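PDB 2OIW: putative 4-hydroxybenzoyl-CoA thioesterase from Geobacillus stearothermophilus, which probably hydrolyses thioesters of coenzyme A, as a hot-dog fold enzyme related to 4-hydroxybenzoyl-CoA thioesterases. Local coordinates for residues I9-S14 against G69-V74; V29-G34 against I88-H93; V54-E59 against R103-N108; Y62-Y67 against N95-A100. All blocks are in the same frame, centred on the assembly; numbering follows the deposited sequence. Where two conformers were deposited one is given.

Interaction 1: I9-S14 against G69-V74; sequences ITPRVS and GQDVTV. With MG (magnesium ion), chain E.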
# COMPACT_ATOMS: atom_id res chain seq x y z
N ILE A 9 -0.29 -15.76 -6.04
CA ILE A 9 -0.87 -14.70 -5.23
C ILE A 9 -2.32 -14.48 -5.61
O ILE A 9 -2.67 -14.48 -6.80
CB ILE A 9 -0.10 -13.40 -5.48
CG1 ILE A 9 1.28 -13.50 -4.83
CG2 ILE A 9 -0.88 -12.20 -4.98
CD1 ILE A 9 2.25 -12.39 -5.15
N THR A 10 -3.16 -14.25 -4.60
CA THR A 10 -4.55 -13.84 -4.78
C THR A 10 -4.65 -12.32 -4.72
O THR A 10 -4.40 -11.75 -3.67
CB THR A 10 -5.41 -14.47 -3.68
OG1 THR A 10 -5.32 -15.89 -3.79
CG2 THR A 10 -6.85 -14.10 -3.81
N PRO A 11 -5.00 -11.66 -5.85
CA PRO A 11 -5.18 -10.21 -5.85
C PRO A 11 -6.28 -9.76 -4.89
O PRO A 11 -7.22 -10.52 -4.61
CB PRO A 11 -5.51 -9.88 -7.31
CG PRO A 11 -4.93 -11.05 -8.07
CD PRO A 11 -5.13 -12.23 -7.21
N ARG A 12 -6.15 -8.54 -4.41
CA ARG A 12 -7.02 -7.97 -3.36
C ARG A 12 -7.72 -6.77 -3.98
O ARG A 12 -7.18 -6.13 -4.91
CB ARG A 12 -6.16 -7.50 -2.16
CG ARG A 12 -5.42 -8.63 -1.47
CD ARG A 12 -4.25 -8.16 -0.61
NE ARG A 12 -3.52 -9.32 -0.10
CZ ARG A 12 -2.37 -9.29 0.57
NH1 ARG A 12 -1.77 -8.12 0.85
NH2 ARG A 12 -1.81 -10.43 0.93
N VAL A 13 -8.92 -6.46 -3.49
CA VAL A 13 -9.65 -5.28 -3.99
C VAL A 13 -8.79 -4.02 -3.88
O VAL A 13 -8.75 -3.21 -4.82
CB VAL A 13 -11.03 -5.11 -3.26
CG1 VAL A 13 -11.72 -3.79 -3.63
CG2 VAL A 13 -11.94 -6.29 -3.56
N SER A 14 -8.09 -3.87 -2.76
CA SER A 14 -7.22 -2.71 -2.48
C SER A 14 -6.05 -2.54 -3.46
O SER A 14 -5.49 -1.45 -3.57
CB SER A 14 -6.68 -2.74 -1.04
OG SER A 14 -5.86 -3.87 -0.82
N GLY A 69 -9.86 -11.00 -8.92
CA GLY A 69 -10.83 -12.11 -9.08
C GLY A 69 -10.27 -13.41 -9.64
O GLY A 69 -10.93 -14.45 -9.63
N GLN A 70 -9.04 -13.33 -10.16
CA GLN A 70 -8.30 -14.45 -10.71
C GLN A 70 -6.91 -14.41 -10.09
O GLN A 70 -6.32 -13.32 -9.96
CB GLN A 70 -8.15 -14.31 -12.24
CG GLN A 70 -9.44 -14.19 -13.05
CD GLN A 70 -9.19 -13.71 -14.49
OE1 GLN A 70 -9.18 -12.50 -14.78
NE2 GLN A 70 -8.97 -14.66 -15.38
N ASP A 71 -6.36 -15.57 -9.73
CA ASP A 71 -4.99 -15.62 -9.16
C ASP A 71 -3.94 -15.20 -10.19
O ASP A 71 -4.20 -15.21 -11.39
CB ASP A 71 -4.69 -17.02 -8.60
CG ASP A 71 -5.37 -17.25 -7.26
OD1 ASP A 71 -5.93 -16.26 -6.70
OD2 ASP A 71 -5.35 -18.39 -6.78
N VAL A 72 -2.78 -14.80 -9.71
CA VAL A 72 -1.65 -14.47 -10.58
C VAL A 72 -0.48 -15.29 -10.09
O VAL A 72 -0.47 -15.73 -8.93
CB VAL A 72 -1.27 -12.98 -10.53
CG1 VAL A 72 -2.48 -12.11 -10.94
CG2 VAL A 72 -0.71 -12.59 -9.16
N THR A 73 0.47 -15.54 -10.99
CA THR A 73 1.68 -16.28 -10.66
C THR A 73 2.89 -15.46 -11.02
O THR A 73 3.02 -14.99 -12.16
CB THR A 73 1.76 -17.63 -11.40
OG1 THR A 73 0.54 -18.34 -11.18
CG2 THR A 73 2.91 -18.45 -10.88
N VAL A 74 3.76 -15.31 -10.03
CA VAL A 74 5.03 -14.63 -10.18
C VAL A 74 6.11 -15.67 -10.37
O VAL A 74 6.23 -16.61 -9.57
CB VAL A 74 5.32 -13.73 -8.95
CG1 VAL A 74 6.55 -12.82 -9.20
CG2 VAL A 74 4.04 -12.89 -8.63
MG MG E . -5.96 0.61 -4.63
O HOH W 1 -8.45 -12.18 -6.63
O HOH W 2 -3.78 0.31 -5.52
O HOH W 3 -6.44 1.07 -2.50
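The carboxylate of D71 is met by T10 from above its plane, the hydroxyl donating from 41° out of it, OG1 to OD1 3.0 Å. A chi1 of -61° places the hydroxyl of T10 beside the backbone N, and CG2 also comes near OD1. The pyrrolidine ring of P11 turns its CG-CD side to the other chain segment. CD sits 3.2 Å from the carbonyl O of Q70, and CG lies 3.9 Å from CG1 of V72. W30 of helix 27-34 packs against P11 and V72 alike, so an alanine in place of P11 would probably open a gap between the indole and V72 CG1 and leave the backbone here freer to turn. Beside these groups I9 and V72 form a hydrogen-bonded antiparallel pair, I9 N to V72 O and V72 N to I9 O both measuring 2.9 Å and nearly straight. On the same face of the sheet I9 CB touches V72 CG2 at 3.8 Å, and farther out I9 CD1 reaches V74 CG2 at 3.9 Å. A water takes the N-H of G69 and gives a hydrogen to P11 O. Beyond the pairing, S14 O binds the magnesium ion at 2.4 Å, together with two waters, T16 O of the same chain and T16 O of a third subunit. R12 forms a salt bridge to E15 of a second subunit. This is the short strand 5-9 closing onto strand 72-81 of the antiparallel hot-dog sheet, its exit leading to the metal site.

Interaction 2: V29-G34 against I88-H93; sequences VWFEAG and IYEEIH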
# COMPACT_ATOMS: atom_id res chain seq x y z
N VAL A 29 5.08 -4.69 -5.93
CA VAL A 29 4.77 -5.27 -4.62
C VAL A 29 4.74 -6.80 -4.77
O VAL A 29 5.28 -7.53 -3.95
CB VAL A 29 3.46 -4.73 -4.02
CG1 VAL A 29 3.02 -5.55 -2.85
CG2 VAL A 29 3.62 -3.26 -3.56
N TRP A 30 4.15 -7.26 -5.87
CA TRP A 30 4.09 -8.69 -6.18
C TRP A 30 5.46 -9.27 -6.60
O TRP A 30 5.83 -10.42 -6.24
CB TRP A 30 3.06 -8.84 -7.31
CG TRP A 30 1.63 -8.65 -6.85
CD1 TRP A 30 1.17 -8.52 -5.56
CD2 TRP A 30 0.48 -8.67 -7.69
NE1 TRP A 30 -0.20 -8.40 -5.57
CE2 TRP A 30 -0.65 -8.50 -6.86
CE3 TRP A 30 0.29 -8.76 -9.08
CZ2 TRP A 30 -1.94 -8.44 -7.38
CZ3 TRP A 30 -0.98 -8.74 -9.58
CH2 TRP A 30 -2.08 -8.58 -8.73
N PHE A 31 6.22 -8.49 -7.36
CA PHE A 31 7.61 -8.85 -7.70
C PHE A 31 8.46 -8.98 -6.44
O PHE A 31 9.22 -9.93 -6.32
CB PHE A 31 8.26 -7.80 -8.63
CG PHE A 31 7.92 -7.99 -10.09
CD1 PHE A 31 7.78 -9.27 -10.64
CD2 PHE A 31 7.78 -6.89 -10.91
CE1 PHE A 31 7.50 -9.43 -12.00
CE2 PHE A 31 7.49 -7.02 -12.25
CZ PHE A 31 7.34 -8.28 -12.81
N GLU A 32 8.33 -8.05 -5.51
CA GLU A 32 9.08 -8.20 -4.24
C GLU A 32 8.63 -9.44 -3.45
O GLU A 32 9.44 -10.10 -2.81
CB GLU A 32 8.97 -6.93 -3.38
CG GLU A 32 9.90 -6.98 -2.11
CD GLU A 32 9.61 -5.83 -1.16
OE1 GLU A 32 8.46 -5.76 -0.69
OE2 GLU A 32 10.50 -4.96 -0.94
N ALA A 33 7.33 -9.73 -3.49
CA ALA A 33 6.82 -10.96 -2.88
C ALA A 33 7.48 -12.22 -3.52
O ALA A 33 7.87 -13.15 -2.83
CB ALA A 33 5.26 -11.00 -3.00
N GLY A 34 7.63 -12.24 -4.84
CA GLY A 34 8.33 -13.32 -5.57
C GLY A 34 9.82 -13.50 -5.27
O GLY A 34 10.38 -14.56 -5.53
N ILE A 88 17.88 -9.87 -11.16
CA ILE A 88 16.75 -10.75 -11.19
C ILE A 88 15.92 -10.50 -12.45
O ILE A 88 15.68 -9.35 -12.83
CB ILE A 88 15.89 -10.46 -9.96
CG1 ILE A 88 16.62 -10.90 -8.67
CG2 ILE A 88 14.51 -11.05 -10.10
CD1 ILE A 88 15.98 -10.31 -7.42
N TYR A 89 15.49 -11.58 -13.10
CA TYR A 89 14.49 -11.48 -14.13
C TYR A 89 13.17 -12.05 -13.57
O TYR A 89 13.19 -13.06 -12.88
CB TYR A 89 14.90 -12.21 -15.43
CG TYR A 89 13.84 -12.09 -16.48
CD1 TYR A 89 13.62 -10.88 -17.14
CD2 TYR A 89 12.99 -13.16 -16.77
CE1 TYR A 89 12.61 -10.75 -18.08
CE2 TYR A 89 12.00 -13.04 -17.69
CZ TYR A 89 11.80 -11.84 -18.35
OH TYR A 89 10.79 -11.74 -19.27
N GLU A 90 12.05 -11.40 -13.85
CA GLU A 90 10.78 -11.79 -13.22
C GLU A 90 9.59 -11.50 -14.12
O GLU A 90 9.62 -10.55 -14.94
CB GLU A 90 10.62 -11.11 -11.84
CG GLU A 90 10.98 -9.61 -11.87
CD GLU A 90 11.58 -9.05 -10.58
OE1 GLU A 90 11.54 -9.73 -9.52
OE2 GLU A 90 12.10 -7.89 -10.65
N GLU A 91 8.54 -12.31 -13.99
CA GLU A 91 7.34 -12.15 -14.80
C GLU A 91 6.11 -12.39 -13.95
O GLU A 91 6.15 -13.18 -13.01
CB GLU A 91 7.33 -13.15 -15.96
CG GLU A 91 8.32 -12.88 -17.05
CD GLU A 91 8.20 -13.84 -18.21
OE1 GLU A 91 7.38 -14.79 -18.12
OE2 GLU A 91 8.94 -13.66 -19.20
N ILE A 92 5.02 -11.69 -14.26
CA ILE A 92 3.73 -12.01 -13.64
C ILE A 92 2.75 -12.45 -14.72
O ILE A 92 2.62 -11.78 -15.75
CB ILE A 92 3.16 -10.82 -12.83
CG1 ILE A 92 4.16 -10.35 -11.79
CG2 ILE A 92 1.89 -11.23 -12.13
CD1 ILE A 92 3.72 -9.12 -11.07
N HIS A 93 2.11 -13.60 -14.48
CA HIS A 93 1.13 -14.17 -15.37
C HIS A 93 -0.26 -14.19 -14.71
O HIS A 93 -0.39 -14.26 -13.48
CB HIS A 93 1.49 -15.62 -15.75
CG HIS A 93 2.79 -15.78 -16.49
ND1 HIS A 93 3.01 -16.80 -17.38
CD2 HIS A 93 3.93 -15.05 -16.46
CE1 HIS A 93 4.24 -16.71 -17.88
NE2 HIS A 93 4.82 -15.65 -17.33
O HOH W 4 9.87 -11.45 -8.61
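Around F31 and E90, helix 29-34 passes over strand 88-93 with the axes 9.2 Å apart at closest approach and their directions 119° apart. The ring of F31 is gripped between two side chains of the strand. On one face lies E90, whose CG is 3.7 Å from the ring centroid in a CH-pi contact, its carboxylate stacked at 23° to the ring. The opposite face receives I92 CD1 at 4.0 Å from the centroid, while I92 CG1 comes to 3.5 Å from F31 CE1. E90 can fold over the ring because its CG stands between the backbone N and the carbonyl carbon (chi1 46°) and the chain bends again at chi2. Here the hot-dog fold brings its helix against the curved antiparallel sheet that wraps it, and F31 and I92 fill the buried interface. A serine in place of F31 would probably leave a gap between E90 CG and I92 CD1 and take away the surface on which both chains rest. I92 CD1 also touches W30, meeting CB at 3.8 Å and lying at the edge of the indole. The buried carboxylate of E90 is well supplied: OE2 pairs with R35 in a salt bridge and accepts from S104 OG, while a water donates both to OE1 and to F31 O. On the other side of the strand E91 is held between two neighbours, H93 NE2 reaching OE1 at 2.8 Å and Y89 OH donating to the anti lone pair of OE2.

Interaction 3: V54-E59 against R103-N108; sequences VIIRME and RSVYVN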
# COMPACT_ATOMS: atom_id res chain seq x y z
N VAL A 54 19.60 -5.01 -0.65
CA VAL A 54 19.21 -3.65 -0.99
C VAL A 54 19.04 -3.49 -2.51
O VAL A 54 20.00 -3.63 -3.26
CB VAL A 54 20.27 -2.61 -0.51
CG1 VAL A 54 19.70 -1.20 -0.61
CG2 VAL A 54 20.74 -2.91 0.92
N ILE A 55 17.84 -3.12 -2.97
CA ILE A 55 17.60 -2.83 -4.40
C ILE A 55 18.30 -1.54 -4.86
O ILE A 55 18.35 -0.52 -4.14
CB ILE A 55 16.08 -2.84 -4.71
CG1 ILE A 55 15.81 -2.98 -6.21
CG2 ILE A 55 15.40 -1.70 -4.01
CD1 ILE A 55 14.36 -3.40 -6.54
N ILE A 56 18.87 -1.59 -6.05
CA ILE A 56 19.50 -0.39 -6.62
C ILE A 56 18.85 0.05 -7.94
O ILE A 56 18.92 1.23 -8.30
CB ILE A 56 21.03 -0.57 -6.81
CG1 ILE A 56 21.35 -1.75 -7.73
CG2 ILE A 56 21.78 -0.75 -5.46
CD1 ILE A 56 22.83 -1.75 -8.24
N ARG A 57 18.22 -0.88 -8.66
CA ARG A 57 17.49 -0.54 -9.88
C ARG A 57 16.30 -1.47 -10.14
O ARG A 57 16.35 -2.66 -9.83
CB ARG A 57 18.46 -0.55 -11.07
CG ARG A 57 17.81 -0.24 -12.41
CD ARG A 57 18.81 -0.13 -13.54
NE ARG A 57 18.15 0.10 -14.84
CZ ARG A 57 17.63 1.26 -15.28
NH1 ARG A 57 17.64 2.37 -14.52
NH2 ARG A 57 17.09 1.31 -16.50
N MSE A 58 15.22 -0.95 -10.71
CA MSE A 58 14.15 -1.83 -11.23
C MSE A 58 13.59 -1.32 -12.56
O MSE A 58 13.58 -0.12 -12.82
CB MSE A 58 13.01 -1.99 -10.24
CG MSE A 58 11.97 -0.85 -10.33
SE MSE A 58 10.34 -1.23 -9.30
CE MSE A 58 11.11 -1.87 -7.61
N GLU A 59 13.10 -2.24 -13.37
CA GLU A 59 12.40 -1.92 -14.61
C GLU A 59 11.22 -2.84 -14.75
O GLU A 59 11.32 -4.02 -14.40
CB GLU A 59 13.31 -2.06 -15.85
CG GLU A 59 14.68 -2.63 -15.55
CD GLU A 59 15.62 -2.62 -16.75
OE1 GLU A 59 15.22 -3.12 -17.82
OE2 GLU A 59 16.78 -2.13 -16.60
N ARG A 103 12.83 -6.53 -14.43
CA ARG A 103 14.19 -6.81 -14.02
C ARG A 103 14.51 -5.95 -12.80
O ARG A 103 14.09 -4.78 -12.71
CB ARG A 103 15.17 -6.43 -15.15
CG ARG A 103 15.84 -7.58 -15.84
CD ARG A 103 16.65 -7.10 -17.03
NE ARG A 103 16.85 -8.21 -17.96
CZ ARG A 103 16.06 -8.49 -19.01
NH1 ARG A 103 15.00 -7.73 -19.27
NH2 ARG A 103 16.34 -9.53 -19.80
N SER A 104 15.29 -6.52 -11.88
CA SER A 104 15.75 -5.78 -10.71
C SER A 104 17.17 -6.16 -10.34
O SER A 104 17.61 -7.32 -10.53
CB SER A 104 14.81 -5.97 -9.51
OG SER A 104 14.56 -7.34 -9.29
N VAL A 105 17.90 -5.19 -9.83
CA VAL A 105 19.29 -5.42 -9.42
C VAL A 105 19.34 -5.11 -7.92
O VAL A 105 18.87 -4.05 -7.48
CB VAL A 105 20.27 -4.50 -10.21
CG1 VAL A 105 21.75 -4.79 -9.85
CG2 VAL A 105 20.03 -4.59 -11.74
N TYR A 106 19.88 -6.05 -7.17
CA TYR A 106 20.02 -5.95 -5.72
C TYR A 106 21.50 -6.03 -5.38
O TYR A 106 22.25 -6.66 -6.10
CB TYR A 106 19.30 -7.12 -5.08
CG TYR A 106 17.84 -6.87 -4.77
CD1 TYR A 106 16.86 -7.06 -5.73
CD2 TYR A 106 17.43 -6.47 -3.49
CE1 TYR A 106 15.51 -6.81 -5.44
CE2 TYR A 106 16.08 -6.24 -3.19
CZ TYR A 106 15.12 -6.42 -4.16
OH TYR A 106 13.80 -6.15 -3.87
N VAL A 107 21.91 -5.37 -4.31
CA VAL A 107 23.26 -5.53 -3.80
C VAL A 107 23.19 -6.25 -2.45
O VAL A 107 22.30 -5.97 -1.64
CB VAL A 107 24.05 -4.18 -3.73
CG1 VAL A 107 23.39 -3.19 -2.76
CG2 VAL A 107 25.50 -4.43 -3.35
N ASN A 108 24.08 -7.21 -2.26
CA ASN A 108 24.28 -7.87 -0.94
C ASN A 108 25.08 -6.90 -0.07
O ASN A 108 26.30 -6.77 -0.24
CB ASN A 108 25.03 -9.20 -1.11
CG ASN A 108 25.50 -9.80 0.23
OD1 ASN A 108 24.78 -9.79 1.24
ND2 ASN A 108 26.70 -10.34 0.22
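I55 and Y106 face each other in a non-hydrogen-bonded pair where strands 53-62 and 97-110 of the antiparallel hot-dog sheet run side by side. I55 can be followed outward over the tyrosine ring. Its CB lies over one face, 3.8 Å from the ring centroid in a CH-pi contact and offset toward the CE2-CZ side. CG1, anti to the backbone N (chi1 -162°), runs on past V105 O at 3.5 Å. CD1 then ends 3.8 Å from Y106 CE1, also near the phenol oxygen and S104 CB, so the CB-CG1-CD1 branch lies along the aromatic group. F39 meets this ring too, and R35 lies near OH as a weak hydrogen-bond partner. A classic beta bulge follows: I56 and R57 both face V105, whose carbonyl takes a 2.8 Å bond from I56 N and a weak one from R57 N. The extra residue shifts the register by one and turns I56 out beside the strand, where CD1 meets V105 CG1 at 3.6 Å. Outside the bulge the pairing is regular, V54 with V107 and E59 with R103 each joined by two backbone hydrogen bonds. R57 NE forms a salt bridge with E59 OE2 at 3.2 Å, and its NH1 pairs with D61 of a fourth subunit, whose strand continues the sheet alongside R57, M58 and E59. R103 sends its guanidinium to E79 instead, and its side-chain contact with E59 is aliphatic, the two chains crossing obliquely with E59 CG 3.9 Å from R103 CB.

Interaction 4: Y62-Y67 against N95-A100; sequences YVNQMY and NGVVCA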
# COMPACT_ATOMS: atom_id res chain seq x y z
N TYR A 62 4.70 -3.26 -18.64
CA TYR A 62 3.30 -3.59 -18.38
C TYR A 62 2.71 -4.07 -19.69
O TYR A 62 2.43 -3.26 -20.57
CB TYR A 62 2.57 -2.36 -17.82
CG TYR A 62 3.08 -1.95 -16.43
CD1 TYR A 62 2.50 -2.49 -15.26
CD2 TYR A 62 4.12 -1.02 -16.28
CE1 TYR A 62 2.95 -2.12 -13.97
CE2 TYR A 62 4.57 -0.63 -15.01
CZ TYR A 62 3.98 -1.20 -13.86
OH TYR A 62 4.42 -0.85 -12.61
N VAL A 63 2.57 -5.38 -19.85
CA VAL A 63 2.28 -5.99 -21.16
C VAL A 63 0.76 -6.14 -21.33
O VAL A 63 0.20 -5.86 -22.38
CB VAL A 63 3.00 -7.40 -21.25
CG1 VAL A 63 2.75 -8.11 -22.58
CG2 VAL A 63 4.52 -7.26 -21.01
N ASN A 64 0.09 -6.59 -20.29
CA ASN A 64 -1.36 -6.80 -20.35
C ASN A 64 -1.94 -6.43 -19.01
O ASN A 64 -1.30 -6.61 -18.01
CB ASN A 64 -1.66 -8.27 -20.64
CG ASN A 64 -1.43 -8.65 -22.09
OD1 ASN A 64 -2.04 -8.07 -22.99
ND2 ASN A 64 -0.54 -9.63 -22.33
N GLN A 65 -3.17 -5.94 -18.98
CA GLN A 65 -3.76 -5.58 -17.70
C GLN A 65 -4.14 -6.82 -16.90
O GLN A 65 -4.41 -7.91 -17.45
CB GLN A 65 -4.98 -4.69 -17.89
CG GLN A 65 -4.68 -3.37 -18.61
CD GLN A 65 -3.89 -2.35 -17.77
OE1 GLN A 65 -3.57 -2.59 -16.60
NE2 GLN A 65 -3.59 -1.21 -18.37
N MSE A 66 -4.14 -6.66 -15.59
CA MSE A 66 -4.59 -7.73 -14.73
C MSE A 66 -5.80 -7.29 -13.91
O MSE A 66 -6.11 -6.10 -13.80
CB MSE A 66 -3.44 -8.21 -13.85
CG MSE A 66 -2.41 -9.02 -14.63
SE MSE A 66 -0.85 -9.45 -13.50
CE MSE A 66 -0.01 -7.64 -13.52
N TYR A 67 -6.49 -8.28 -13.36
CA TYR A 67 -7.80 -8.09 -12.77
C TYR A 67 -7.89 -8.70 -11.38
O TYR A 67 -7.33 -9.75 -11.14
CB TYR A 67 -8.88 -8.70 -13.70
CG TYR A 67 -8.87 -7.95 -15.01
CD1 TYR A 67 -9.34 -6.63 -15.05
CD2 TYR A 67 -8.28 -8.49 -16.16
CE1 TYR A 67 -9.30 -5.88 -16.23
CE2 TYR A 67 -8.25 -7.76 -17.35
CZ TYR A 67 -8.75 -6.44 -17.37
OH TYR A 67 -8.72 -5.66 -18.51
N ASN A 95 -4.24 -15.98 -15.92
CA ASN A 95 -4.96 -16.71 -16.97
C ASN A 95 -4.02 -17.30 -18.02
O ASN A 95 -4.35 -17.34 -19.21
CB ASN A 95 -5.99 -15.78 -17.64
CG ASN A 95 -7.09 -16.55 -18.37
OD1 ASN A 95 -7.56 -17.60 -17.88
ND2 ASN A 95 -7.48 -16.07 -19.55
N GLY A 96 -2.83 -17.69 -17.58
CA GLY A 96 -1.83 -18.28 -18.47
C GLY A 96 -1.25 -17.33 -19.51
O GLY A 96 -0.79 -17.77 -20.53
N VAL A 97 -1.29 -16.02 -19.25
CA VAL A 97 -0.77 -15.01 -20.18
C VAL A 97 0.25 -14.14 -19.40
O VAL A 97 -0.00 -13.77 -18.24
CB VAL A 97 -1.94 -14.11 -20.74
CG1 VAL A 97 -1.43 -12.97 -21.62
CG2 VAL A 97 -2.96 -14.93 -21.55
N VAL A 98 1.40 -13.83 -20.01
CA VAL A 98 2.35 -12.91 -19.37
C VAL A 98 1.75 -11.50 -19.38
O VAL A 98 1.32 -11.01 -20.42
CB VAL A 98 3.76 -12.94 -20.03
CG1 VAL A 98 3.71 -12.51 -21.46
CG2 VAL A 98 4.76 -12.05 -19.29
N CYS A 99 1.67 -10.88 -18.21
CA CYS A 99 1.07 -9.57 -18.11
C CYS A 99 2.08 -8.51 -17.71
O CYS A 99 1.83 -7.34 -17.95
CB CYS A 99 -0.11 -9.58 -17.14
SG CYS A 99 -1.48 -10.61 -17.71
N ALA A 100 3.17 -8.91 -17.07
CA ALA A 100 4.21 -7.97 -16.63
C ALA A 100 5.55 -8.65 -16.65
O ALA A 100 5.65 -9.82 -16.28
CB ALA A 100 3.92 -7.44 -15.23
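The classic beta bulge at C99 and A100, which both face I92 of strand 85-94, is where V63, N64 and M66 of the loop after strand 53-62 come down on strand 97-110. C99 O takes two backbone donors from the same face of its carbonyl plane, V63 N at 2.8 Å and N64 N at 3.0 Å. The first stands 41° out of that plane, the second is less tilted, and together they pin the turn of the loop. The side chain of N64 adds a third bond, ND2 to V98 O at 3.0 Å, with the acceptor almost in the amide plane. ND2 also rests 3.5 Å from V97 CG1, the two side chains crossing at about a right angle. C99 is wedged beneath the loop: with SG anti to the carbonyl carbon (chi1 -65°), the sulfur lies between N64 CB at 3.8 Å and M66 CG at 3.6 Å. C99 CB itself packs tightly, 3.5 Å from M66 CG. M66, a selenomethionine, bends at chi3, and its SE and CE continue past C99 CB toward the methyl of A100. The same side chain also lies against I92 of strand 85-94 and against V27 and W30 of helix 27-34. Y62, in a non-hydrogen-bonded antiparallel pair with A100, turns its ring onto V27 and P28 of that helix and reaches N24 O with its hydroxyl, while its backbone bonds to a fourth subunit.

Interaction 2 is the buried centre, helix 29-34 pressed on the sheet through ring faces and aliphatic carbons; the other three are only partly buried. Interactions 1 and 4 share one end of the fold, touching through V72 CG1 and the selenium of M66, and both fasten loops with a few backbone bonds. Interaction 3, about 24 Å from interaction 1 between centres, is a long strand pairing with many backbone bonds. Strand 85-94 of interaction 2 touches the other contacts: H93 N lies against T73 O of interaction 1, I92 pairs with C99 and A100 of interaction 4, and I88 with S104 of interaction 3. Neighbouring subunits reach all four contacts.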